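Local coordinates for protein KLLA0F20702p (Kluyveromyces lactis, PDB 5Y5A) that is an Est1-family telomerase subunit that probably binds the telomere protein Cdc13 and so helps bring telomerase to chromosome ends, at residues H474-I486 / T497-M509. Sequence-based numbering, arbitrary orientation.
Sequences HRPTRDYFYEEDI and TLSDFNDEKLLSM
Arg478 joins its own loop to 497-509 through a salt-bridge network with Asp503 and Asp485. Asp503 is gripped side-on, NE to OD1 at 2.8 Å and NH2 to OD2 at 2.9 Å, the two planes 22° apart, nearly coplanar. Asp485 is taken end-on by NH1 and NH2, which meet its oxygens from above the carboxylate plane; its OD2 also accepts Tyr482 N, and Arg427 of helix 421-433 adds a second positive partner. Only arginine offers NE, NH1 and NH2 in one plane for two acids.

Flat stacking adds to the network. Phe501 suits its place because its flat face takes both guanidinium, planes 13° apart, and CD, 3.8 Å above the ring centroid, while Phe481 CD1 sits over the rim of the guanidinium's opposite face. Tyr482 CE2 meets Phe501 CZ, the two rings nearly perpendicular. Replacing Arg478 by an alanine would probably leave Asp503 without its cation and Asp485 with one fewer, and uncover that face of Phe501.

Backbone carbonyls are read by Arg475, whose CG stands anti to the backbone N (chi1 -153°) on an extended chain: NE donates almost straight to Asp500 O at 3.2 Å, from above the carbonyl plane, whereas NH2 reaches Ser499 O at 2.8 Å by a bent bond. Nearer the surface, the long chain of Lys505 carries NZ to Thr477 OG1, 2.7 Å away. A water links Asp485 OD1, Thr497 OG1 and Leu498 N.

The bound peptide pairs an acidic side chain with Arg475 NH1 and packs on Phe481, Thr497 and Leu506. Buried charge paired within the Est1 fold thus probably sets the shape of this peptide-binding surface.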
loop_
_atom_site.group_PDB
_atom_site.type_symbol
_atom_site.label_atom_id
_atom_site.label_comp_id
_atom_site.label_asym_id
_atom_site.label_seq_id
_atom_site.Cartn_x
_atom_site.Cartn_y
_atom_site.Cartn_z
ATOM N N HIS A 474 18.699 14.384 -22.413
ATOM C CA HIS A 474 18.291 12.985 -22.335
ATOM C C HIS A 474 17.906 12.598 -20.896
ATOM O O HIS A 474 17.712 13.465 -20.046
ATOM C CB HIS A 474 19.408 12.078 -22.869
ATOM C CG HIS A 474 19.777 12.343 -24.298
ATOM N ND1 HIS A 474 18.938 12.057 -25.351
ATOM C CD2 HIS A 474 20.904 12.858 -24.844
ATOM C CE1 HIS A 474 19.528 12.389 -26.486
ATOM N NE2 HIS A 474 20.722 12.878 -26.206
ATOM N N ARG A 475 17.812 11.295 -20.644
ATOM C CA ARG A 475 17.248 10.741 -19.410
ATOM C C ARG A 475 17.954 11.209 -18.138
ATOM O O ARG A 475 19.159 11.013 -17.974
ATOM C CB ARG A 475 17.274 9.214 -19.481
ATOM C CG ARG A 475 16.209 8.512 -18.654
ATOM C CD ARG A 475 15.999 7.114 -19.204
ATOM N NE ARG A 475 15.150 6.277 -18.368
ATOM C CZ ARG A 475 15.038 4.962 -18.517
ATOM N NH1 ARG A 475 15.726 4.346 -19.470
ATOM N NH2 ARG A 475 14.246 4.261 -17.717
ATOM N N PRO A 476 17.194 11.838 -17.234
ATOM C CA PRO A 476 17.729 12.348 -15.967
ATOM C C PRO A 476 18.173 11.226 -15.023
ATOM O O PRO A 476 17.707 10.093 -15.136
ATOM C CB PRO A 476 16.547 13.124 -15.371
ATOM C CG PRO A 476 15.617 13.369 -16.518
ATOM C CD PRO A 476 15.775 12.188 -17.413
ATOM N N THR A 477 19.089 11.545 -14.114
ATOM C CA THR A 477 19.509 10.604 -13.085
ATOM C C THR A 477 19.470 11.259 -11.712
ATOM O O THR A 477 19.093 12.427 -11.574
ATOM C CB THR A 477 20.924 10.063 -13.338
ATOM O OG1 THR A 477 21.879 11.126 -13.228
ATOM C CG2 THR A 477 21.025 9.434 -14.722
ATOM N N ARG A 478 19.883 10.500 -10.706
ATOM C CA ARG A 478 19.730 10.894 -9.314
ATOM C C ARG A 478 20.501 9.953 -8.401
ATOM O O ARG A 478 20.994 8.913 -8.841
ATOM C CB ARG A 478 18.263 10.886 -8.931
ATOM C CG ARG A 478 17.634 9.527 -9.122
ATOM C CD ARG A 478 16.215 9.553 -8.675
ATOM N NE ARG A 478 15.526 8.294 -8.926
ATOM C CZ ARG A 478 14.313 8.036 -8.461
ATOM N NH1 ARG A 478 13.699 8.955 -7.724
ATOM N NH2 ARG A 478 13.719 6.877 -8.720
ATOM N N ASP A 479 20.582 10.301 -7.121
ATOM C CA ASP A 479 21.404 9.533 -6.195
ATOM C C ASP A 479 20.599 8.751 -5.166
ATOM O O ASP A 479 21.161 7.937 -4.428
ATOM C CB ASP A 479 22.390 10.461 -5.490
ATOM C CG ASP A 479 23.442 11.003 -6.435
ATOM O OD1 ASP A 479 23.729 10.323 -7.443
ATOM O OD2 ASP A 479 23.973 12.104 -6.181
ATOM N N TYR A 480 19.288 8.977 -5.131
ATOM C CA TYR A 480 18.436 8.315 -4.151
ATOM C C TYR A 480 16.964 8.356 -4.541
ATOM O O TYR A 480 16.565 9.108 -5.434
ATOM C CB TYR A 480 18.630 8.944 -2.763
ATOM C CG TYR A 480 18.284 10.421 -2.672
ATOM C CD1 TYR A 480 16.996 10.834 -2.346
ATOM C CD2 TYR A 480 19.249 11.402 -2.894
ATOM C CE1 TYR A 480 16.675 12.174 -2.253
ATOM C CE2 TYR A 480 18.932 12.750 -2.805
ATOM C CZ TYR A 480 17.643 13.129 -2.483
ATOM O OH TYR A 480 17.319 14.468 -2.390
ATOM N N PHE A 481 16.163 7.537 -3.863
ATOM C CA PHE A 481 14.724 7.471 -4.113
ATOM C C PHE A 481 13.987 8.651 -3.484
ATOM O O PHE A 481 14.369 9.131 -2.415
ATOM C CB PHE A 481 14.144 6.161 -3.572
ATOM C CG PHE A 481 14.152 5.030 -4.563
ATOM C CD1 PHE A 481 14.851 5.135 -5.756
ATOM C CD2 PHE A 481 13.443 3.867 -4.305
ATOM C CE1 PHE A 481 14.852 4.097 -6.663
ATOM C CE2 PHE A 481 13.442 2.821 -5.209
ATOM C CZ PHE A 481 14.146 2.938 -6.391
ATOM N N TYR A 482 12.931 9.111 -4.152
ATOM C CA TYR A 482 12.084 10.175 -3.620
ATOM C C TYR A 482 10.877 9.571 -2.888
ATOM O O TYR A 482 10.674 8.352 -2.918
ATOM C CB TYR A 482 11.627 11.117 -4.740
ATOM C CG TYR A 482 12.766 11.803 -5.469
ATOM C CD1 TYR A 482 13.979 12.042 -4.837
ATOM C CD2 TYR A 482 12.633 12.198 -6.793
ATOM C CE1 TYR A 482 15.025 12.658 -5.502
ATOM C CE2 TYR A 482 13.676 12.822 -7.466
ATOM C CZ TYR A 482 14.866 13.044 -6.813
ATOM O OH TYR A 482 15.904 13.653 -7.475
ATOM N N GLU A 483 10.084 10.422 -2.236
ATOM C CA GLU A 483 8.971 9.959 -1.406
ATOM C C GLU A 483 8.052 9.026 -2.173
ATOM O O GLU A 483 7.710 7.946 -1.686
ATOM C CB GLU A 483 8.153 11.139 -0.856
ATOM C CG GLU A 483 8.847 11.961 0.232
ATOM C CD GLU A 483 9.541 13.206 -0.310
ATOM O OE1 GLU A 483 10.018 13.180 -1.471
ATOM O OE2 GLU A 483 9.604 14.213 0.429
ATOM N N GLU A 484 7.662 9.437 -3.377
ATOM C CA GLU A 484 6.729 8.644 -4.168
ATOM C C GLU A 484 7.368 7.324 -4.624
ATOM O O GLU A 484 6.671 6.323 -4.771
ATOM C CB GLU A 484 6.207 9.445 -5.372
ATOM C CG GLU A 484 7.259 9.837 -6.418
ATOM C CD GLU A 484 7.876 11.201 -6.165
ATOM O OE1 GLU A 484 8.186 11.900 -7.158
ATOM O OE2 GLU A 484 8.043 11.577 -4.979
ATOM N N ASP A 485 8.683 7.315 -4.829
ATOM C CA ASP A 485 9.379 6.076 -5.175
ATOM C C ASP A 485 9.262 5.088 -4.022
ATOM O O ASP A 485 8.875 3.932 -4.203
ATOM C CB ASP A 485 10.863 6.324 -5.491
ATOM C CG ASP A 485 11.075 7.270 -6.661
ATOM O OD1 ASP A 485 10.966 6.831 -7.820
ATOM O OD2 ASP A 485 11.375 8.452 -6.421
ATOM N N ILE A 486 9.610 5.562 -2.833
ATOM C CA ILE A 486 9.580 4.742 -1.637
ATOM C C ILE A 486 8.192 4.154 -1.389
ATOM O O ILE A 486 8.060 2.968 -1.076
ATOM C CB ILE A 486 10.013 5.546 -0.405
ATOM C CG1 ILE A 486 11.418 6.118 -0.612
ATOM C CG2 ILE A 486 9.974 4.675 0.845
ATOM C CD1 ILE A 486 11.832 7.118 0.450
ATOM N N THR A 497 8.845 -0.582 -9.592
ATOM C CA THR A 497 9.707 0.580 -9.376
ATOM C C THR A 497 9.410 1.622 -10.469
ATOM O O THR A 497 9.194 1.269 -11.630
ATOM C CB THR A 497 11.220 0.225 -9.323
ATOM O OG1 THR A 497 11.985 1.383 -8.974
ATOM C CG2 THR A 497 11.713 -0.342 -10.659
ATOM N N LEU A 498 9.354 2.898 -10.094
ATOM C CA LEU A 498 9.123 3.958 -11.079
ATOM C C LEU A 498 10.332 4.080 -12.010
ATOM O O LEU A 498 11.413 4.499 -11.593
ATOM C CB LEU A 498 8.844 5.295 -10.392
ATOM C CG LEU A 498 7.777 5.260 -9.297
ATOM C CD1 LEU A 498 7.532 6.648 -8.709
ATOM C CD2 LEU A 498 6.479 4.651 -9.824
ATOM N N SER A 499 10.141 3.720 -13.276
ATOM C CA SER A 499 11.247 3.610 -14.219
ATOM C C SER A 499 11.406 4.806 -15.184
ATOM O O SER A 499 11.919 4.637 -16.292
ATOM C CB SER A 499 11.090 2.320 -15.032
ATOM O OG SER A 499 9.875 2.328 -15.770
ATOM N N ASP A 500 10.977 5.998 -14.775
ATOM C CA ASP A 500 11.189 7.185 -15.603
ATOM C C ASP A 500 12.633 7.680 -15.494
ATOM O O ASP A 500 13.235 8.067 -16.490
ATOM C CB ASP A 500 10.212 8.305 -15.237
ATOM C CG ASP A 500 10.061 8.490 -13.736
ATOM O OD1 ASP A 500 10.838 7.885 -12.965
ATOM O OD2 ASP A 500 9.156 9.250 -13.328
ATOM N N PHE A 501 13.190 7.665 -14.290
ATOM C CA PHE A 501 14.617 7.911 -14.118
ATOM C C PHE A 501 15.411 6.709 -14.601
ATOM O O PHE A 501 14.871 5.608 -14.718
ATOM C CB PHE A 501 14.972 8.174 -12.653
ATOM C CG PHE A 501 14.566 9.524 -12.152
ATOM C CD1 PHE A 501 15.382 10.630 -12.355
ATOM C CD2 PHE A 501 13.383 9.686 -11.455
ATOM C CE1 PHE A 501 15.016 11.878 -11.878
ATOM C CE2 PHE A 501 13.009 10.923 -10.983
ATOM C CZ PHE A 501 13.827 12.023 -11.189
ATOM N N ASN A 502 16.697 6.916 -14.858
ATOM C CA ASN A 502 17.608 5.799 -15.058
ATOM C C ASN A 502 18.425 5.581 -13.790
ATOM O O ASN A 502 19.454 6.227 -13.585
ATOM C CB ASN A 502 18.529 6.042 -16.259
ATOM C CG ASN A 502 19.242 4.778 -16.714
ATOM O OD1 ASN A 502 18.972 3.683 -16.215
ATOM N ND2 ASN A 502 20.148 4.924 -17.673
ATOM N N ASP A 503 17.948 4.682 -12.933
ATOM C CA ASP A 503 18.599 4.422 -11.651
ATOM C C ASP A 503 19.649 3.330 -11.807
ATOM O O ASP A 503 20.066 2.703 -10.833
ATOM C CB ASP A 503 17.564 4.038 -10.591
ATOM C CG ASP A 503 16.613 5.180 -10.266
ATOM O OD1 ASP A 503 17.074 6.343 -10.253
ATOM O OD2 ASP A 503 15.409 4.923 -10.035
ATOM N N GLU A 504 20.060 3.121 -13.053
ATOM C CA GLU A 504 21.061 2.128 -13.423
ATOM C C GLU A 504 22.258 2.141 -12.483
ATOM O O GLU A 504 22.594 1.126 -11.883
ATOM C CB GLU A 504 21.524 2.387 -14.858
ATOM C CG GLU A 504 22.129 1.202 -15.574
ATOM C CD GLU A 504 22.562 1.557 -16.988
ATOM O OE1 GLU A 504 22.386 2.728 -17.389
ATOM O OE2 GLU A 504 23.079 0.672 -17.701
ATOM N N LYS A 505 22.873 3.311 -12.337
ATOM C CA LYS A 505 24.097 3.454 -11.558
ATOM C C LYS A 505 23.930 3.325 -10.041
ATOM O O LYS A 505 24.920 3.117 -9.337
ATOM C CB LYS A 505 24.743 4.802 -11.867
ATOM C CG LYS A 505 23.890 5.996 -11.492
ATOM C CD LYS A 505 24.518 7.259 -12.037
ATOM C CE LYS A 505 23.662 8.474 -11.767
ATOM N NZ LYS A 505 24.072 9.592 -12.664
ATOM N N LEU A 506 22.721 3.461 -9.531
ATOM C CA LEU A 506 22.518 3.376 -8.102
ATOM C C LEU A 506 23.035 2.096 -7.496
ATOM O O LEU A 506 23.530 2.081 -6.393
ATOM C CB LEU A 506 21.035 3.481 -7.780
ATOM C CG LEU A 506 20.391 4.852 -7.766
ATOM C CD1 LEU A 506 19.176 4.849 -6.875
ATOM C CD2 LEU A 506 21.390 5.863 -7.271
ATOM N N LEU A 507 22.909 1.009 -8.221
ATOM C CA LEU A 507 23.293 -0.296 -7.699
ATOM C C LEU A 507 24.798 -0.413 -7.468
ATOM O O LEU A 507 25.251 -1.236 -6.670
ATOM C CB LEU A 507 22.816 -1.402 -8.641
ATOM C CG LEU A 507 23.245 -1.343 -10.107
ATOM C CD1 LEU A 507 24.591 -2.035 -10.344
ATOM C CD2 LEU A 507 22.154 -1.945 -10.980
ATOM N N SER A 508 25.569 0.408 -8.172
ATOM C CA SER A 508 27.016 0.401 -8.016
ATOM C C SER A 508 27.469 1.436 -6.986
ATOM O O SER A 508 28.664 1.588 -6.733
ATOM C CB SER A 508 27.698 0.650 -9.364
ATOM O OG SER A 508 27.392 1.940 -9.864
ATOM N N MET A 509 26.511 2.139 -6.389
ATOM C CA MET A 509 26.824 3.147 -5.381
ATOM C C MET A 509 26.756 2.572 -3.963
ATOM O O MET A 509 26.179 1.507 -3.730
ATOM C CB MET A 509 25.881 4.348 -5.511
ATOM C CG MET A 509 25.981 5.071 -6.848
ATOM S SD MET A 509 24.791 6.415 -7.022
ATOM C CE MET A 509 25.538 7.678 -5.993
HETATM O O HOH W 1 11.086 3.835 -7.828
#